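Local structure of 70 KDA protein (4B2N) at residues A[299-303]-A[304-308]; A[252-255]-A[256-259]. The protein is a dihaem c-type cytochrome that oxidatively cleaves rubber as a dioxygenase and is probably related to the bacterial cytochrome c peroxidases. One frame throughout, in Å; residues are numbered along the deposited sequence.

In the fold
Two local contacts, one helical and one in a hairpin, meet at the same haem c. From the N terminus, the chain first binds that haem covalently through Cys191 and Cys194, with His195 as axial ligand to the iron. It then enters contact 2, most of helix 253-261, and only after that contact is complete does it reach contact 1, the hairpin of strands 299-300 and 306-307. The two therefore follow in series, neither enclosing nor crossing the other, and their centres lie about 15 Å apart. Packing of Ile252 CD1 against Phe301 CE1 (3.7 Å) joins them beside the haem propionates, tying helix, hairpin and cofactor together.

Contact 1: residues A[299-303]-A[304-308]; sequences RQFWD and GSLSS. With HEC (heme c), chain C.
Asp303 OD1 is gripped twice by Ser305, whose OG donates at 2.9 Å and whose N donates at 3.1 Å. Both donors reach the oxygen from the same face of the carboxylate, well above its plane. The serine hydroxyl is placed for this by a chi1 of 57°, which sets OG between the backbone N and the carbonyl carbon. OD2 of the same carboxylate forms a salt bridge with Arg432, which is also hydrogen-bonded to the haem, so the aspartate links the hairpin loop to the cofactor site. The loop is a type I turn, closed by Gly304 N bonding to Phe301 O at 2.9 Å.

Arg299, bent at chi2 and chi3, folds back across the hairpin. Its NE gives a nearly straight bond (167°) to Gly304 O, at 2.9 Å and in the guanidinium plane, while the Leu306-Ser307 peptide lies over one face of the group. Phe301 presents its ring edge to Ser305 OG and lies alongside Leu306, with CE2 3.9 Å from CD1. At the turn, two consecutive amides bind separate haem propionates: Phe301 N meets O1A at 2.8 Å, and Trp302 N meets O2D at 2.9 Å. Gln300 N bonds to Leu306 O in the antiparallel pairing of strands 299-300 and 306-307, and the face carrying Gln300 and Leu306 packs on Ser313 of helix 312-319.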
ATOM      1  N   ARG A 299      -2.353  -4.274 -12.149  1.00 15.09           N
ATOM      2  CA  ARG A 299      -0.968  -4.098 -11.697  1.00 14.71           C
ATOM      3  C   ARG A 299      -0.895  -3.925 -10.183  1.00 15.30           C
ATOM      4  O   ARG A 299      -1.886  -3.578  -9.546  1.00 14.30           O
ATOM      5  CB  ARG A 299      -0.311  -2.831 -12.313  1.00 15.95           C
ATOM      6  CG  ARG A 299      -0.515  -2.686 -13.815  1.00 17.16           C
ATOM      7  CD  ARG A 299       0.117  -3.822 -14.612  1.00 19.21           C
ATOM      8  NE  ARG A 299       1.585  -3.782 -14.558  1.00 20.23           N
ATOM      9  CZ  ARG A 299       2.418  -4.641 -15.107  1.00 18.76           C
ATOM     10  NH1 ARG A 299       1.976  -5.700 -15.775  1.00 17.55           N
ATOM     11  NH2 ARG A 299       3.746  -4.426 -14.983  1.00 21.59           N
ATOM     12  N   GLN A 300       0.329  -4.013  -9.695  1.00 15.38           N
ATOM     13  CA  GLN A 300       0.670  -3.709  -8.297  1.00 15.63           C
ATOM     14  C   GLN A 300       1.409  -2.344  -8.280  1.00 16.33           C
ATOM     15  O   GLN A 300       2.133  -2.008  -9.215  1.00 16.27           O
ATOM     16  CB  GLN A 300       1.635  -4.795  -7.770  1.00 15.77           C
ATOM     17  CG  GLN A 300       1.136  -6.205  -8.022  1.00 17.89           C
ATOM     18  CD  GLN A 300       0.447  -6.798  -6.806  1.00 18.68           C
ATOM     19  OE1 GLN A 300       0.303  -8.012  -6.689  1.00 21.51           O
ATOM     20  NE2 GLN A 300      -0.079  -5.949  -5.979  1.00 17.34           N
ATOM     21  N   PHE A 301       1.272  -1.632  -7.157  1.00 14.86           N
ATOM     22  CA  PHE A 301       2.053  -0.513  -6.793  1.00 14.69           C
ATOM     23  C   PHE A 301       1.545   0.724  -7.493  1.00 16.46           C
ATOM     24  O   PHE A 301       0.835   0.650  -8.535  1.00 16.34           O
ATOM     25  CB  PHE A 301       3.550  -0.781  -7.002  1.00 14.95           C
ATOM     26  CG  PHE A 301       4.161  -1.747  -5.983  1.00 15.68           C
ATOM     27  CD1 PHE A 301       3.764  -1.771  -4.661  1.00 16.09           C
ATOM     28  CD2 PHE A 301       5.210  -2.592  -6.369  1.00 17.44           C
ATOM     29  CE1 PHE A 301       4.370  -2.637  -3.718  1.00 15.74           C
ATOM     30  CE2 PHE A 301       5.842  -3.440  -5.438  1.00 17.00           C
ATOM     31  CZ  PHE A 301       5.420  -3.473  -4.093  1.00 15.91           C
ATOM     32  N   TRP A 302       1.856   1.869  -6.892  1.00 15.79           N
ATOM     33  CA  TRP A 302       1.335   3.141  -7.406  1.00 15.47           C
ATOM     34  C   TRP A 302       1.764   3.456  -8.804  1.00 17.26           C
ATOM     35  O   TRP A 302       1.067   4.197  -9.487  1.00 16.39           O
ATOM     36  CB  TRP A 302       1.789   4.300  -6.500  1.00 13.42           C
ATOM     37  CG  TRP A 302       0.861   4.415  -5.340  1.00 14.50           C
ATOM     38  CD1 TRP A 302       1.093   4.146  -3.983  1.00 14.76           C
ATOM     39  CD2 TRP A 302      -0.500   4.893  -5.427  1.00 15.75           C
ATOM     40  NE1 TRP A 302      -0.018   4.426  -3.252  1.00 15.15           N
ATOM     41  CE2 TRP A 302      -1.014   4.914  -4.068  1.00 14.59           C
ATOM     42  CE3 TRP A 302      -1.308   5.402  -6.497  1.00 14.75           C
ATOM     43  CZ2 TRP A 302      -2.308   5.321  -3.792  1.00 15.09           C
ATOM     44  CZ3 TRP A 302      -2.611   5.829  -6.205  1.00 15.65           C
ATOM     45  CH2 TRP A 302      -3.103   5.820  -4.878  1.00 15.52           C
ATOM     46  N   ASP A 303       2.890   2.897  -9.216  1.00 17.13           N
ATOM     47  CA  ASP A 303       3.415   3.091 -10.583  1.00 16.50           C
ATOM     48  C   ASP A 303       2.957   1.973 -11.548  1.00 16.72           C
ATOM     49  O   ASP A 303       3.332   1.984 -12.729  1.00 15.34           O
ATOM     50  CB  ASP A 303       4.966   3.133 -10.583  1.00 18.53           C
ATOM     51  CG  ASP A 303       5.593   1.994  -9.745  1.00 20.24           C
ATOM     52  OD1 ASP A 303       4.899   1.020  -9.383  1.00 18.64           O
ATOM     53  OD2 ASP A 303       6.818   2.051  -9.480  1.00 20.98           O
ATOM     54  N   GLY A 304       2.164   1.038 -11.067  1.00 15.12           N
ATOM     55  CA  GLY A 304       1.706  -0.044 -11.943  1.00 15.31           C
ATOM     56  C   GLY A 304       2.893  -0.874 -12.422  1.00 15.97           C
ATOM     57  O   GLY A 304       2.857  -1.447 -13.487  1.00 16.24           O
ATOM     58  N   SER A 305       3.953  -0.909 -11.641  1.00 15.49           N
ATOM     59  CA  SER A 305       5.219  -1.526 -12.109  1.00 15.52           C
ATOM     60  C   SER A 305       5.174  -3.065 -12.351  1.00 15.10           C
ATOM     61  O   SER A 305       5.955  -3.586 -13.184  1.00 16.37           O
ATOM     62  CB  SER A 305       6.287  -1.240 -11.086  1.00 17.04           C
ATOM     63  OG  SER A 305       5.904  -1.713  -9.825  1.00 18.22           O
ATOM     64  N   LEU A 306       4.362  -3.783 -11.589  1.00 13.93           N
ATOM     65  CA  LEU A 306       4.321  -5.247 -11.662  1.00 13.44           C
ATOM     66  C   LEU A 306       2.977  -5.829 -11.914  1.00 14.28           C
ATOM     67  O   LEU A 306       1.991  -5.263 -11.495  1.00 14.71           O
ATOM     68  CB  LEU A 306       4.846  -5.846 -10.343  1.00 13.66           C
ATOM     69  CG  LEU A 306       6.253  -5.410  -9.918  1.00 14.83           C
ATOM     70  CD1 LEU A 306       6.529  -5.745  -8.482  1.00 13.94           C
ATOM     71  CD2 LEU A 306       7.308  -6.066 -10.808  1.00 14.23           C
ATOM     72  N   SER A 307       2.919  -7.010 -12.551  1.00 15.10           N
ATOM     73  CA  SER A 307       1.651  -7.746 -12.745  1.00 15.00           C
ATOM     74  C   SER A 307       0.974  -8.093 -11.454  1.00 14.83           C
ATOM     75  O   SER A 307       1.636  -8.571 -10.513  1.00 13.54           O
ATOM     76  CB  SER A 307       1.917  -9.082 -13.441  1.00 15.25           C
ATOM     77  OG  SER A 307       0.670  -9.751 -13.661  1.00 18.16           O
ATOM     78  N   SER A 308      -0.348  -7.910 -11.391  1.00 14.33           N
ATOM     79  CA  SER A 308      -1.101  -8.410 -10.249  1.00 14.56           C
ATOM     80  C   SER A 308      -1.108  -9.938 -10.091  1.00 14.66           C
ATOM     81  O   SER A 308      -1.612 -10.431  -9.106  1.00 16.14           O
ATOM     82  CB  SER A 308      -2.551  -7.912 -10.271  1.00 15.12           C
ATOM     83  OG  SER A 308      -2.517  -6.502 -10.081  1.00 15.62           O
TER
HETATM   84 FE   HEC C 700       1.818  -3.174   1.510  1.00 12.72          FE
HETATM   85  CHA HEC C 700       1.500  -1.894  -1.720  1.00 12.17           C
HETATM   86  CHB HEC C 700       0.523  -6.257   0.424  1.00 12.20           C
HETATM   87  CHC HEC C 700       2.755  -4.762   4.512  1.00 12.80           C
HETATM   88  CHD HEC C 700       2.486  -0.115   2.742  1.00 12.71           C
HETATM   89  NA  HEC C 700       1.211  -3.924  -0.181  1.00 12.51           N
HETATM   90  C1A HEC C 700       0.981  -3.213  -1.397  1.00 12.76           C
HETATM   91  C2A HEC C 700       0.221  -3.975  -2.376  1.00 12.89           C
HETATM   92  C3A HEC C 700      -0.072  -5.245  -1.799  1.00 12.45           C
HETATM   93  C4A HEC C 700       0.522  -5.167  -0.459  1.00 12.89           C
HETATM   94  CMA HEC C 700      -0.892  -6.365  -2.408  1.00 13.07           C
HETATM   95  CAA HEC C 700      -0.228  -3.558  -3.800  1.00 12.98           C
HETATM   96  CBA HEC C 700      -1.469  -2.681  -3.614  1.00 12.66           C
HETATM   97  CGA HEC C 700      -1.927  -2.041  -4.912  1.00 13.12           C
HETATM   98  O1A HEC C 700      -1.105  -1.481  -5.718  1.00 13.21           O
HETATM   99  O2A HEC C 700      -3.152  -2.043  -5.058  1.00 14.42           O
HETATM  100  NB  HEC C 700       1.756  -5.092   2.219  1.00 12.51           N
HETATM  101  C1B HEC C 700       1.134  -6.169   1.725  1.00 12.98           C
HETATM  102  C2B HEC C 700       1.213  -7.379   2.530  1.00 12.39           C
HETATM  103  C3B HEC C 700       1.874  -6.952   3.702  1.00 11.59           C
HETATM  104  C4B HEC C 700       2.106  -5.533   3.457  1.00 13.61           C
HETATM  105  CMB HEC C 700       0.666  -8.671   2.073  1.00 12.86           C
HETATM  106  CAB HEC C 700       2.318  -7.744   4.904  1.00 12.22           C
HETATM  107  CBB HEC C 700       3.282  -8.752   4.631  1.00 11.05           C
HETATM  108  NC  HEC C 700       2.466  -2.649   3.308  1.00 12.69           N
HETATM  109  C1C HEC C 700       2.851  -3.324   4.453  1.00 13.19           C
HETATM  110  C2C HEC C 700       3.234  -2.426   5.571  1.00 13.55           C
HETATM  111  C3C HEC C 700       3.171  -1.064   4.997  1.00 13.07           C
HETATM  112  C4C HEC C 700       2.711  -1.247   3.622  1.00 12.64           C
HETATM  113  CMC HEC C 700       3.677  -2.922   6.943  1.00 13.55           C
HETATM  114  CAC HEC C 700       3.500   0.247   5.643  1.00 14.24           C
HETATM  115  CBC HEC C 700       4.630   0.301   6.464  1.00 14.03           C
HETATM  116  ND  HEC C 700       1.982  -1.343   0.635  1.00 12.62           N
HETATM  117  C1D HEC C 700       2.265  -0.224   1.301  1.00 12.80           C
HETATM  118  C2D HEC C 700       2.299   0.942   0.478  1.00 12.27           C
HETATM  119  C3D HEC C 700       2.024   0.414  -0.821  1.00 12.76           C
HETATM  120  C4D HEC C 700       1.865  -1.021  -0.618  1.00 12.34           C
HETATM  121  CMD HEC C 700       2.545   2.370   0.807  1.00 12.63           C
HETATM  122  CAD HEC C 700       2.069   1.217  -2.074  1.00 13.05           C
HETATM  123  CBD HEC C 700       3.631   1.252  -2.296  1.00 13.50           C
HETATM  124  CGD HEC C 700       3.951   2.136  -3.479  1.00 15.14           C
HETATM  125  O1D HEC C 700       4.396   3.299  -3.307  1.00 15.60           O
HETATM  126  O2D HEC C 700       3.647   1.665  -4.626  1.00 14.68           O

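Contact 2: residues A[252-255]-A[256-259]; sequences IGLI and SLLP. With HEC (heme c), chain C.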
ATOM      1  N   ILE A 252       7.711   1.567   0.497  1.00 14.72           N
ATOM      2  CA  ILE A 252       8.240   1.187  -0.793  1.00 15.68           C
ATOM      3  C   ILE A 252       9.787   1.319  -0.934  1.00 15.20           C
ATOM      4  O   ILE A 252      10.361   0.636  -1.783  1.00 14.57           O
ATOM      5  CB  ILE A 252       7.504   1.974  -1.939  1.00 16.61           C
ATOM      6  CG1 ILE A 252       7.587   1.239  -3.279  1.00 18.07           C
ATOM      7  CG2 ILE A 252       8.058   3.354  -2.068  1.00 17.19           C
ATOM      8  CD1 ILE A 252       7.002  -0.148  -3.215  1.00 18.57           C
ATOM      9  N   GLY A 253      10.418   2.106  -0.021  1.00 14.94           N
ATOM     10  CA  GLY A 253      11.908   2.258   0.080  1.00 15.00           C
ATOM     11  C   GLY A 253      12.515   0.888   0.285  1.00 16.93           C
ATOM     12  O   GLY A 253      13.704   0.669  -0.021  1.00 15.23           O
ATOM     13  N   LEU A 254      11.694  -0.078   0.740  1.00 15.59           N
ATOM     14  CA  LEU A 254      12.247  -1.431   0.987  1.00 16.82           C
ATOM     15  C   LEU A 254      12.729  -2.012  -0.320  1.00 17.34           C
ATOM     16  O   LEU A 254      13.720  -2.686  -0.346  1.00 16.30           O
ATOM     17  CB  LEU A 254      11.199  -2.421   1.479  1.00 18.00           C
ATOM     18  CG  LEU A 254      11.598  -3.612   2.400  1.00 19.52           C
ATOM     19  CD1 LEU A 254      10.580  -4.776   2.363  1.00 17.95           C
ATOM     20  CD2 LEU A 254      13.016  -4.123   2.444  1.00 18.48           C
ATOM     21  N   ILE A 255      11.982  -1.760  -1.385  1.00 17.08           N
ATOM     22  CA  ILE A 255      12.325  -2.312  -2.674  1.00 18.33           C
ATOM     23  C   ILE A 255      13.745  -1.902  -3.067  1.00 18.51           C
ATOM     24  O   ILE A 255      14.473  -2.710  -3.607  1.00 17.56           O
ATOM     25  CB  ILE A 255      11.312  -1.853  -3.787  1.00 18.28           C
ATOM     26  CG1 ILE A 255       9.912  -2.342  -3.450  1.00 17.46           C
ATOM     27  CG2 ILE A 255      11.794  -2.286  -5.219  1.00 21.27           C
ATOM     28  CD1 ILE A 255       9.754  -3.848  -3.404  1.00 20.38           C
ATOM     29  N   SER A 256      14.091  -0.623  -2.873  1.00 20.26           N
ATOM     30  CA  SER A 256      15.431  -0.094  -3.152  1.00 23.55           C
ATOM     31  C   SER A 256      16.416  -0.692  -2.249  1.00 21.85           C
ATOM     32  O   SER A 256      17.570  -0.833  -2.632  1.00 25.39           O
ATOM     33  CB  SER A 256      15.543   1.445  -2.914  1.00 24.46           C
ATOM     34  OG  SER A 256      14.609   2.127  -3.741  1.00 31.54           O
ATOM     35  N   LEU A 257      16.009  -1.009  -1.026  1.00 19.33           N
ATOM     36  CA  LEU A 257      16.967  -1.611  -0.049  1.00 20.74           C
ATOM     37  C   LEU A 257      17.319  -3.085  -0.287  1.00 20.67           C
ATOM     38  O   LEU A 257      18.432  -3.521   0.008  1.00 19.94           O
ATOM     39  CB  LEU A 257      16.483  -1.450   1.425  1.00 22.10           C
ATOM     40  CG  LEU A 257      17.346  -2.146   2.479  1.00 26.42           C
ATOM     41  CD1 LEU A 257      18.642  -1.335   2.570  1.00 27.06           C
ATOM     42  CD2 LEU A 257      16.771  -2.285   3.881  1.00 27.91           C
ATOM     43  N   LEU A 258      16.309  -3.887  -0.649  1.00 19.58           N
ATOM     44  CA  LEU A 258      16.449  -5.320  -0.971  1.00 18.17           C
ATOM     45  C   LEU A 258      17.825  -5.754  -1.562  1.00 17.54           C
ATOM     46  O   LEU A 258      18.495  -6.658  -0.985  1.00 17.92           O
ATOM     47  CB  LEU A 258      15.255  -5.777  -1.894  1.00 17.48           C
ATOM     48  CG  LEU A 258      13.850  -5.759  -1.249  1.00 18.39           C
ATOM     49  CD1 LEU A 258      12.827  -6.162  -2.264  1.00 18.65           C
ATOM     50  CD2 LEU A 258      13.795  -6.714  -0.043  1.00 14.88           C
ATOM     51  N   PRO A 259      18.263  -5.157  -2.681  1.00 18.40           N
ATOM     52  CA  PRO A 259      19.515  -5.746  -3.232  1.00 18.82           C
ATOM     53  C   PRO A 259      20.773  -5.455  -2.446  1.00 18.73           C
ATOM     54  O   PRO A 259      21.787  -6.129  -2.681  1.00 16.84           O
ATOM     55  CB  PRO A 259      19.612  -5.142  -4.628  1.00 18.79           C
ATOM     56  CG  PRO A 259      18.760  -3.908  -4.592  1.00 20.99           C
ATOM     57  CD  PRO A 259      17.632  -4.244  -3.657  1.00 18.62           C
TER
HETATM   58 FE   HEC C 700       1.818  -3.174   1.510  1.00 12.72          FE
HETATM   59  CHA HEC C 700       1.500  -1.894  -1.720  1.00 12.17           C
HETATM   60  CHB HEC C 700       0.523  -6.257   0.424  1.00 12.20           C
HETATM   61  CHC HEC C 700       2.755  -4.762   4.512  1.00 12.80           C
HETATM   62  CHD HEC C 700       2.486  -0.115   2.742  1.00 12.71           C
HETATM   63  NA  HEC C 700       1.211  -3.924  -0.181  1.00 12.51           N
HETATM   64  C1A HEC C 700       0.981  -3.213  -1.397  1.00 12.76           C
HETATM   65  C2A HEC C 700       0.221  -3.975  -2.376  1.00 12.89           C
HETATM   66  C3A HEC C 700      -0.072  -5.245  -1.799  1.00 12.45           C
HETATM   67  C4A HEC C 700       0.522  -5.167  -0.459  1.00 12.89           C
HETATM   68  CMA HEC C 700      -0.892  -6.365  -2.408  1.00 13.07           C
HETATM   69  CAA HEC C 700      -0.228  -3.558  -3.800  1.00 12.98           C
HETATM   70  CBA HEC C 700      -1.469  -2.681  -3.614  1.00 12.66           C
HETATM   71  CGA HEC C 700      -1.927  -2.041  -4.912  1.00 13.12           C
HETATM   72  O1A HEC C 700      -1.105  -1.481  -5.718  1.00 13.21           O
HETATM   73  O2A HEC C 700      -3.152  -2.043  -5.058  1.00 14.42           O
HETATM   74  NB  HEC C 700       1.756  -5.092   2.219  1.00 12.51           N
HETATM   75  C1B HEC C 700       1.134  -6.169   1.725  1.00 12.98           C
HETATM   76  C2B HEC C 700       1.213  -7.379   2.530  1.00 12.39           C
HETATM   77  C3B HEC C 700       1.874  -6.952   3.702  1.00 11.59           C
HETATM   78  C4B HEC C 700       2.106  -5.533   3.457  1.00 13.61           C
HETATM   79  CMB HEC C 700       0.666  -8.671   2.073  1.00 12.86           C
HETATM   80  CAB HEC C 700       2.318  -7.744   4.904  1.00 12.22           C
HETATM   81  CBB HEC C 700       3.282  -8.752   4.631  1.00 11.05           C
HETATM   82  NC  HEC C 700       2.466  -2.649   3.308  1.00 12.69           N
HETATM   83  C1C HEC C 700       2.851  -3.324   4.453  1.00 13.19           C
HETATM   84  C2C HEC C 700       3.234  -2.426   5.571  1.00 13.55           C
HETATM   85  C3C HEC C 700       3.171  -1.064   4.997  1.00 13.07           C
HETATM   86  C4C HEC C 700       2.711  -1.247   3.622  1.00 12.64           C
HETATM   87  CMC HEC C 700       3.677  -2.922   6.943  1.00 13.55           C
HETATM   88  CAC HEC C 700       3.500   0.247   5.643  1.00 14.24           C
HETATM   89  CBC HEC C 700       4.630   0.301   6.464  1.00 14.03           C
HETATM   90  ND  HEC C 700       1.982  -1.343   0.635  1.00 12.62           N
HETATM   91  C1D HEC C 700       2.265  -0.224   1.301  1.00 12.80           C
HETATM   92  C2D HEC C 700       2.299   0.942   0.478  1.00 12.27           C
HETATM   93  C3D HEC C 700       2.024   0.414  -0.821  1.00 12.76           C
HETATM   94  C4D HEC C 700       1.865  -1.021  -0.618  1.00 12.34           C
HETATM   95  CMD HEC C 700       2.545   2.370   0.807  1.00 12.63           C
HETATM   96  CAD HEC C 700       2.069   1.217  -2.074  1.00 13.05           C
HETATM   97  CBD HEC C 700       3.631   1.252  -2.296  1.00 13.50           C
HETATM   98  CGD HEC C 700       3.951   2.136  -3.479  1.00 15.14           C
HETATM   99  O1D HEC C 700       4.396   3.299  -3.307  1.00 15.60           O
HETATM  100  O2D HEC C 700       3.647   1.665  -4.626  1.00 14.68           O
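Leu254 and Leu258 mesh one turn apart within helix 253-261, an alpha-helix whose N-terminal side faces haem c. The bumps are methyl groups: CD2 of Leu254 rests 3.7 Å from CD2 of Leu258, the two side chains crossing at a slant. The other branch of Leu258 turns to the neighbouring ridge, where CD1 sits 4.0 Å from Ile255 CD1, so this leucine straddles the hollow between residues 254 and 255. A chi1 of -66° puts its CG anti to the carbonyl carbon and back over the preceding turn, 3.2 Å from Leu254 O. Leu254 itself swings forward with CG anti to the backbone N (-151°), and its side chain also touches Ala316 and Phe317 of helix 312-319 and Trp600 of helix 599-607. Leu257 touches Trp600 as well.

Beneath these contacts, Leu257 N bonds to Gly253 O and Leu258 N to Leu254 O, the latter at 2.9 Å. The ladder breaks at Pro259, whose ring nitrogen has no hydrogen to give, and the helix kinks there; Pro259 CD instead approaches Ile255 O. At the N-terminal side of this stretch, Ile252 turns to the cofactor, its side chain lying against one propionate arm, with CB 3.6 Å from O1D and CD1 3.8 Å from the methylene CBD.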